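Local coordinates for protein Hsc70 cochaperone (SGT) (Aspergillus fumigatus, PDB 3SZ7) that acts as an Hsc co-chaperone that binds tail-anchored proteins bound for the endoplasmic reticulum and directs them to the GET pathway, engaging heat-shock chaperones through its TPR domain, at residues Ala68-Ala71 with Thr72-Pro76. Numbering follows the deposited sequence.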
ATOM      1  N   ALA A  68       2.834   6.033   4.439  1.00 15.56           N
ATOM      2  CA  ALA A  68       1.581   5.404   4.824  1.00 15.90           C
ATOM      3  C   ALA A  68       1.595   5.001   6.299  1.00 15.57           C
ATOM      4  O   ALA A  68       0.617   5.204   7.012  1.00 18.14           O
ATOM      5  CB  ALA A  68       1.271   4.202   3.917  1.00 14.01           C
ATOM      6  N   GLU A  69       2.714   4.456   6.766  1.00 14.79           N
ATOM      7  CA  GLU A  69       2.815   4.077   8.174  1.00 14.33           C
ATOM      8  C   GLU A  69       2.624   5.280   9.081  1.00 19.56           C
ATOM      9  O   GLU A  69       1.864   5.224  10.045  1.00 18.01           O
ATOM     10  CB  GLU A  69       4.164   3.445   8.476  1.00 16.03           C
ATOM     11  CG  GLU A  69       4.293   2.022   7.984  1.00 23.81           C
ATOM     12  CD  GLU A  69       5.636   1.431   8.327  1.00 29.92           C
ATOM     13  OE1 GLU A  69       6.622   2.195   8.346  1.00 33.21           O
ATOM     14  OE2 GLU A  69       5.705   0.211   8.586  1.00 28.81           O
ATOM     15  N   LEU A  70       3.325   6.363   8.778  1.00 16.33           N
ATOM     16  CA  LEU A  70       3.211   7.564   9.594  1.00 14.34           C
ATOM     17  C   LEU A  70       1.765   8.051   9.634  1.00 20.29           C
ATOM     18  O   LEU A  70       1.270   8.458  10.684  1.00 21.69           O
ATOM     19  CB  LEU A  70       4.143   8.665   9.086  1.00 12.92           C
ATOM     20  CG  LEU A  70       4.123   9.915   9.976  1.00 15.39           C
ATOM     21  CD1 LEU A  70       4.485   9.540  11.406  1.00 19.23           C
ATOM     22  CD2 LEU A  70       5.069  10.975   9.427  1.00 21.96           C
ATOM     23  N   ALA A  71       1.085   7.996   8.494  1.00 14.36           N
ATOM     24  CA  ALA A  71      -0.330   8.358   8.450  1.00 17.35           C
ATOM     25  C   ALA A  71      -1.183   7.471   9.356  1.00 19.91           C
ATOM     26  O   ALA A  71      -2.095   7.961  10.019  1.00 19.48           O
ATOM     27  CB  ALA A  71      -0.852   8.323   7.025  1.00 23.14           C
ATOM     28  N   THR A  72      -0.896   6.171   9.382  1.00 16.92           N
ATOM     29  CA  THR A  72      -1.651   5.254  10.230  1.00 16.69           C
ATOM     30  C   THR A  72      -1.324   5.452  11.703  1.00 22.50           C
ATOM     31  O   THR A  72      -2.131   5.116  12.571  1.00 22.36           O
ATOM     32  CB  THR A  72      -1.414   3.766   9.868  1.00 18.22           C
ATOM     33  OG1 THR A  72      -0.038   3.425  10.089  1.00 19.39           O
ATOM     34  CG2 THR A  72      -1.797   3.498   8.422  1.00 16.96           C
ATOM     35  N   VAL A  73      -0.139   5.988  11.985  1.00 20.22           N
ATOM     36  CA  VAL A  73       0.252   6.257  13.362  1.00 21.14           C
ATOM     37  C   VAL A  73      -0.471   7.502  13.862  1.00 22.38           C
ATOM     38  O   VAL A  73      -0.972   7.534  14.986  1.00 22.92           O
ATOM     39  CB  VAL A  73       1.778   6.453  13.501  1.00 23.21           C
ATOM     40  CG1 VAL A  73       2.128   6.936  14.898  1.00 30.91           C
ATOM     41  CG2 VAL A  73       2.512   5.157  13.179  1.00 23.54           C
ATOM     42  N   VAL A  74      -0.526   8.522  13.013  1.00 19.04           N
ATOM     43  CA  VAL A  74      -1.216   9.769  13.329  1.00 20.17           C
ATOM     44  C   VAL A  74      -2.731   9.579  13.400  1.00 29.66           C
ATOM     45  O   VAL A  74      -3.396  10.116  14.287  1.00 26.35           O
ATOM     46  CB  VAL A  74      -0.888  10.858  12.287  1.00 26.26           C
ATOM     47  CG1 VAL A  74      -1.816  12.057  12.446  1.00 28.96           C
ATOM     48  CG2 VAL A  74       0.573  11.271  12.411  1.00 19.40           C
ATOM     49  N   ASP A  75      -3.267   8.802  12.466  1.00 19.18           N
ATOM     50  CA  ASP A  75      -4.705   8.591  12.378  1.00 22.28           C
ATOM     51  C   ASP A  75      -5.022   7.142  12.012  1.00 23.21           C
ATOM     52  O   ASP A  75      -5.281   6.836  10.848  1.00 20.06           O
ATOM     53  CB  ASP A  75      -5.306   9.538  11.336  1.00 22.99           C
ATOM     54  CG  ASP A  75      -6.823   9.548  11.363  1.00 34.67           C
ATOM     55  OD1 ASP A  75      -7.414   8.752  12.123  1.00 32.37           O
ATOM     56  OD2 ASP A  75      -7.425  10.347  10.616  1.00 34.13           O
ATOM     57  N   PRO A  76      -5.007   6.246  13.010  1.00 18.05           N
ATOM     58  CA  PRO A  76      -5.259   4.820  12.769  1.00 16.27           C
ATOM     59  C   PRO A  76      -6.675   4.548  12.261  1.00 21.22           C
ATOM     60  O   PRO A  76      -6.969   3.426  11.848  1.00 24.96           O
ATOM     61  CB  PRO A  76      -5.062   4.188  14.151  1.00 20.29           C
ATOM     62  CG  PRO A  76      -5.263   5.300  15.119  1.00 22.88           C
ATOM     63  CD  PRO A  76      -4.743   6.530  14.431  1.00 23.99           C
TER
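Thr72 OG1 reaches back to the carbonyl of Glu69, three residues earlier on the same helix, and donates a hydrogen bond of 2.6 Å to Glu69 O. A first torsion of 63° places this hydroxyl between the backbone N and the carbonyl carbon, from where it meets the oxygen at a C=O...OG1 angle of 120°, coming in from a little outside the carbonyl plane. The backbone bond from Val73 N to Glu69 O (2.9 Å) arrives much closer to the C=O direction, so two donors grip one oxygen.

The other main-chain bonds keep the i to i+4 pattern: Thr72 N to Ala68 O, Val74 N to Leu70 O (2.9 Å) and, at the end, Asp75 N to Ala71 O (2.8 Å). Val73 N also makes a weak bond to Leu70 O. Asp75 still donates to the last turn, but it is the first residue to leave helical backbone angles.

Two methyls lie against carbonyl oxygens of the preceding turn: Thr72 CG2, beside its own backbone N, is 3.3 Å from Ala68 O, and Val73 CG2 is 3.2 Å from Glu69 O, alongside the doubly bonded carbonyl. On the exposed side, the methyls Leu70 CD1 and Val74 CG2 sit 4.4 Å apart, a loose apolar contact one turn along the helix.

Ala71 and Thr72 are buried against Ala81 of helix 79-91, Thr72 also touching Trp82, while Ala71 packs on Leu48 and Ser49 of helix 45-57. Glu69 carries its carboxylate to a salt bridge with Arg89, and past the helix end Pro76 O accepts from Trp82 NE1. This is the C-terminal end of helix 61-74, within the predicted TPR 2 repeat, where the chain turns toward helix 79-91 in the helix-turn-helix stacking of a TPR domain.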